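Local coordinates for protein diphosphomevalonate decarboxylase, putative (Trypanosoma brucei, PDB 2HKE) that probably catalyses the ATP-dependent decarboxylation of (R)-5-diphosphomevalonate to isopentenyl diphosphate, a precursor of isoprenoids and sterols, at residues T28-P32 and K163-C169; Y119-A124 and N135-A140. The protein carries 1 engineered substitution. All coordinates share one frame; numbering follows the deposited sequence.

Contact 1. Residues T28-P32 and K163-C169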
loop_
_atom_site.group_PDB
_atom_site.type_symbol
_atom_site.label_atom_id
_atom_site.label_comp_id
_atom_site.label_asym_id
_atom_site.label_seq_id
_atom_site.Cartn_x
_atom_site.Cartn_y
_atom_site.Cartn_z
ATOM N N THR A 28 -12.683 13.724 8.232
ATOM C CA THR A 28 -12.449 13.153 9.552
ATOM C C THR A 28 -12.721 11.681 9.538
ATOM O O THR A 28 -11.898 10.896 10.066
ATOM C CB THR A 28 -13.321 13.833 10.608
ATOM O OG1 THR A 28 -12.999 15.219 10.628
ATOM C CG2 THR A 28 -13.097 13.242 11.972
ATOM N N LEU A 29 -13.872 11.315 8.972
ATOM C CA LEU A 29 -14.242 9.892 8.801
ATOM C C LEU A 29 -13.418 9.135 7.768
ATOM O O LEU A 29 -13.420 7.900 7.826
ATOM C CB LEU A 29 -15.729 9.713 8.493
ATOM C CG LEU A 29 -16.653 10.132 9.653
ATOM C CD1 LEU A 29 -18.068 10.094 9.165
ATOM C CD2 LEU A 29 -16.490 9.208 10.862
ATOM N N ILE A 30 -12.688 9.836 6.888
ATOM C CA ILE A 30 -11.856 9.200 5.835
ATOM C C ILE A 30 -12.798 8.456 4.850
ATOM O O ILE A 30 -12.797 7.220 4.714
ATOM C CB ILE A 30 -10.730 8.297 6.423
ATOM C CG1 ILE A 30 -10.051 8.940 7.669
ATOM C CG2 ILE A 30 -9.713 7.925 5.314
ATOM C CD1 ILE A 30 -9.444 10.315 7.409
ATOM N N LEU A 31 -13.573 9.251 4.122
ATOM C CA LEU A 31 -14.528 8.766 3.133
ATOM C C LEU A 31 -14.060 9.275 1.767
ATOM O O LEU A 31 -13.871 10.489 1.585
ATOM C CB LEU A 31 -15.969 9.260 3.422
ATOM C CG LEU A 31 -16.393 9.177 4.869
ATOM C CD1 LEU A 31 -17.807 9.737 5.004
ATOM C CD2 LEU A 31 -16.345 7.741 5.319
ATOM N N PRO A 32 -13.766 8.357 0.845
ATOM C CA PRO A 32 -13.083 8.761 -0.363
ATOM C C PRO A 32 -14.050 9.229 -1.458
ATOM O O PRO A 32 -15.249 8.925 -1.383
ATOM C CB PRO A 32 -12.368 7.512 -0.759
ATOM C CG PRO A 32 -13.293 6.414 -0.368
ATOM C CD PRO A 32 -13.967 6.911 0.891
ATOM N N LYS A 163 -23.073 6.411 2.626
ATOM C CA LYS A 163 -23.619 6.885 3.890
ATOM C C LYS A 163 -22.693 7.883 4.571
ATOM O O LYS A 163 -21.478 7.619 4.766
ATOM C CB LYS A 163 -23.899 5.703 4.821
ATOM C CG LYS A 163 -24.952 4.769 4.251
ATOM C CD LYS A 163 -25.252 3.579 5.179
ATOM C CE LYS A 163 -26.412 2.757 4.603
ATOM N NZ LYS A 163 -26.835 1.664 5.532
ATOM N N PRO A 164 -23.236 9.065 4.902
ATOM C CA PRO A 164 -22.425 10.092 5.545
ATOM C C PRO A 164 -21.773 9.697 6.852
ATOM O O PRO A 164 -20.782 10.317 7.229
ATOM C CB PRO A 164 -23.430 11.242 5.776
ATOM C CG PRO A 164 -24.417 11.057 4.744
ATOM C CD PRO A 164 -24.591 9.572 4.619
ATOM N N ASP A 165 -22.316 8.684 7.534
ATOM C CA ASP A 165 -21.671 8.210 8.760
ATOM C C ASP A 165 -20.532 7.195 8.548
ATOM O O ASP A 165 -19.891 6.781 9.503
ATOM C CB ASP A 165 -22.686 7.649 9.747
ATOM C CG ASP A 165 -23.302 6.324 9.316
ATOM O OD1 ASP A 165 -23.031 5.794 8.217
ATOM O OD2 ASP A 165 -24.107 5.791 10.134
ATOM N N GLY A 166 -20.306 6.799 7.308
ATOM C CA GLY A 166 -19.177 5.938 6.967
ATOM C C GLY A 166 -19.459 4.445 7.160
ATOM O O GLY A 166 -18.569 3.623 6.963
ATOM N N SER A 167 -20.705 4.092 7.530
ATOM C CA SER A 167 -21.044 2.707 7.899
ATOM C C SER A 167 -20.995 1.725 6.739
ATOM O O SER A 167 -20.986 0.517 6.969
ATOM C CB SER A 167 -22.417 2.646 8.603
ATOM O OG SER A 167 -23.403 3.064 7.698
ATOM N N ASP A 168 -20.935 2.209 5.502
ATOM C CA ASP A 168 -20.719 1.368 4.336
ATOM C C ASP A 168 -19.396 1.667 3.595
ATOM O O ASP A 168 -19.178 1.226 2.476
ATOM C CB ASP A 168 -21.895 1.465 3.373
ATOM C CG ASP A 168 -22.090 2.851 2.802
ATOM O OD1 ASP A 168 -21.486 3.820 3.301
ATOM O OD2 ASP A 168 -22.900 2.978 1.846
ATOM N N CYS A 169 -18.531 2.440 4.222
ATOM C CA CYS A 169 -17.249 2.778 3.623
ATOM C C CYS A 169 -16.191 1.789 4.160
ATOM O O CYS A 169 -15.655 1.936 5.280
ATOM C CB CYS A 169 -16.907 4.228 3.948
ATOM S SG CYS A 169 -15.423 4.851 3.212
#

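Contact 2. Residues Y119-A124 and N135-A140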
loop_
_atom_site.group_PDB
_atom_site.type_symbol
_atom_site.label_atom_id
_atom_site.label_comp_id
_atom_site.label_asym_id
_atom_site.label_seq_id
_atom_site.Cartn_x
_atom_site.Cartn_y
_atom_site.Cartn_z
ATOM N N TYR A 119 -1.395 1.268 10.770
ATOM C CA TYR A 119 -2.740 1.497 11.246
ATOM C C TYR A 119 -3.591 0.242 11.146
ATOM O O TYR A 119 -4.469 0.011 11.996
ATOM C CB TYR A 119 -3.385 2.634 10.457
ATOM C CG TYR A 119 -2.887 3.973 10.941
ATOM C CD1 TYR A 119 -3.155 4.388 12.224
ATOM C CD2 TYR A 119 -2.188 4.840 10.099
ATOM C CE1 TYR A 119 -2.759 5.634 12.683
ATOM C CE2 TYR A 119 -1.751 6.104 10.568
ATOM C CZ TYR A 119 -2.055 6.463 11.865
ATOM O OH TYR A 119 -1.684 7.668 12.410
ATOM N N CYS A 120 -3.360 -0.552 10.115
ATOM C CA CYS A 120 -4.092 -1.829 10.009
ATOM C C CYS A 120 -3.710 -2.757 11.171
ATOM O O CYS A 120 -4.575 -3.329 11.824
ATOM C CB CYS A 120 -3.820 -2.478 8.704
ATOM S SG CYS A 120 -4.858 -3.907 8.394
ATOM N N ALA A 121 -2.420 -2.912 11.433
ATOM C CA ALA A 121 -1.995 -3.783 12.541
ATOM C C ALA A 121 -2.556 -3.268 13.872
ATOM O O ALA A 121 -3.005 -4.057 14.720
ATOM C CB ALA A 121 -0.472 -3.878 12.562
ATOM N N MET A 122 -2.534 -1.954 14.077
ATOM C CA MET A 122 -3.066 -1.375 15.313
ATOM C C MET A 122 -4.578 -1.575 15.443
ATOM O O MET A 122 -5.097 -1.886 16.521
ATOM C CB MET A 122 -2.724 0.107 15.366
ATOM C CG MET A 122 -3.061 0.748 16.654
ATOM S SD MET A 122 -2.763 2.509 16.642
ATOM C CE MET A 122 -1.077 2.609 16.037
ATOM N N SER A 123 -5.291 -1.324 14.353
ATOM C CA SER A 123 -6.752 -1.599 14.301
ATOM C C SER A 123 -7.080 -3.032 14.739
ATOM O O SER A 123 -7.913 -3.255 15.632
ATOM C CB SER A 123 -7.323 -1.408 12.871
ATOM O OG SER A 123 -8.649 -1.919 12.832
ATOM N N ALA A 124 -6.413 -3.999 14.130
ATOM C CA ALA A 124 -6.703 -5.408 14.420
ATOM C C ALA A 124 -6.357 -5.784 15.869
ATOM O O ALA A 124 -7.121 -6.478 16.507
ATOM C CB ALA A 124 -5.967 -6.349 13.452
ATOM N N ASN A 135 -15.239 -3.748 12.537
ATOM C CA ASN A 135 -14.344 -4.575 11.767
ATOM C C ASN A 135 -12.988 -3.894 11.548
ATOM O O ASN A 135 -12.871 -2.659 11.633
ATOM C CB ASN A 135 -14.975 -5.039 10.452
ATOM C CG ASN A 135 -15.332 -3.888 9.545
ATOM O OD1 ASN A 135 -14.465 -3.253 8.924
ATOM N ND2 ASN A 135 -16.627 -3.597 9.480
ATOM N N VAL A 136 -11.981 -4.719 11.299
ATOM C CA VAL A 136 -10.637 -4.246 11.205
ATOM C C VAL A 136 -10.552 -3.152 10.145
ATOM O O VAL A 136 -9.860 -2.134 10.367
ATOM C CB VAL A 136 -9.642 -5.393 10.897
ATOM C CG1 VAL A 136 -8.254 -4.816 10.453
ATOM C CG2 VAL A 136 -9.516 -6.311 12.128
ATOM N N SER A 137 -11.176 -3.409 9.000
ATOM C CA SER A 137 -11.074 -2.477 7.875
ATOM C C SER A 137 -11.615 -1.072 8.221
ATOM O O SER A 137 -10.937 -0.054 7.980
ATOM C CB SER A 137 -11.723 -3.074 6.634
ATOM O OG SER A 137 -11.679 -2.183 5.556
ATOM N N MET A 138 -12.826 -0.989 8.804
ATOM C CA MET A 138 -13.403 0.311 9.123
ATOM C C MET A 138 -12.691 1.074 10.207
ATOM O O MET A 138 -12.620 2.301 10.138
ATOM C CB MET A 138 -14.893 0.180 9.453
ATOM C CG MET A 138 -15.690 -0.213 8.201
ATOM S SD MET A 138 -17.479 -0.340 8.580
ATOM C CE MET A 138 -17.550 0.874 9.895
ATOM N N LEU A 139 -12.135 0.380 11.187
ATOM C CA LEU A 139 -11.335 1.097 12.192
ATOM C C LEU A 139 -10.002 1.570 11.619
ATOM O O LEU A 139 -9.545 2.667 11.913
ATOM C CB LEU A 139 -11.103 0.184 13.389
ATOM C CG LEU A 139 -10.502 0.898 14.566
ATOM C CD1 LEU A 139 -11.419 1.960 15.098
ATOM C CD2 LEU A 139 -10.099 -0.134 15.652
ATOM N N ALA A 140 -9.367 0.728 10.812
ATOM C CA ALA A 140 -8.102 1.057 10.160
ATOM C C ALA A 140 -8.272 2.310 9.280
ATOM O O ALA A 140 -7.405 3.157 9.274
ATOM C CB ALA A 140 -7.630 -0.120 9.326
#

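Contact 1. Residues T28-P32 and K163-C169
Leu29, Leu31 and Pro32 lay an apolar edge against two consecutive type I beta turns that share Gly166, in the N-terminal domain of this GHMP-kinase-type fold. The turns run from Lys163 to Gly166 and from Gly166 to Cys169 in the connection between strands 155-159 and 170-175, while 28-32 belongs to the loop between strands 5-15 and 36-40. No hydrogen bond crosses between the segments; the contact is van der Waals.

The leucines work as a pair. Leu29 brings CD1 to 3.3 Å from Pro164 O, a methyl against a carbonyl oxygen. Leu31 divides its branches: CD1 meets Pro164 O, whereas CD2 packs 3.7 Å from Gly166 CA. Glycine at this point, with positive phi (85°), keeps the turn backbone bare where the methyl arrives.

Polar bonds shape the turn segment from within. Asp165 OD1 takes two donors, Ser167 N at 3.0 Å from above the carboxylate plane, closing an Asx turn, and Ser167 OG on the syn side. Asp168 OD1 accepts from Lys163 N at 3.1 Å. Arg141 ties the two loops together by hydrogen bonds to Leu29 O and Cys169 O.

Sulfur packing completes the contact. The chi1 of Cys169 (-176°) turns SG away from its own backbone N, so that it meets Leu31 CD2 and lies 3.4 Å from Pro32 CD.

Contact 2. Residues Y119-A124 and N135-A140
Segment 119-124 of helix 114-130 and the start of helix 136-143, residues 136-140, cross at 122° between their N-to-C directions, with axes 8.3 Å apart, as a steeply inclined helix-helix pair in the N-terminal domain of the GHMP-kinase-type fold. Their backbones come nearest at two places, Cys120 with Ala140 and Ala124 with Val136, the CA atoms of the first pair lying only 4.9 Å apart. Small residues permit this closeness: Ala140 CB rests against Cys120 CA, and Ala140 CB lies 3.8 Å from Ser123 CB.

Val136 straddles the other end of the crossing with its two methyls. CG2 lies 3.7 Å from Ala124 CA and also meets the alanine methyl, while CG1 turns to Cys120 SG and Ser123 OG. Ala124 also packs on Val8 and Cys120 on Ala10, both of strand 5-15, and Ser123 touches Met81 of helix 76-86.

At its start, helix 136-143 is closed by Asn135 as N-cap, whose OD1 accepts from Met138 N at 2.8 Å. A weak bond from Asn135 ND2 to Met138 SD accompanies this cap.

Ser123 is the polar centre of an otherwise apolar interface. Its chi1 (169°) swings OG to the carbonyl-carbon side, from where it reaches over to residues 136-140 and also lies close to Leu139 CB. Val136 O thus accepts two bonds, the helical one from Ala140 N and one from Ser123 OG, which donates at 2.8 Å in the carbonyl plane, on a lone pair.

Within one domain the two contacts differ in burial, in secondary structure and in chemistry. Contact 2 is a buried crossing of regular helices, where small side chains let the backbones come close and a buried hydroxyl bonds to a helix carbonyl. Contact 1 lies farther from the centre of the chain and is partly buried: two irregular loops meet through leucine methyls, a proline ring and a thiol, and no hydrogen bond passes directly between them; Arg141 bridges them instead. The helices of contact 2 fall, in sequence, inside the span closed by contact 1. Met138 joins the two, as its CG packs 3.6 Å from Cys169 O, on a side of segment 136-140 not used against 119-124.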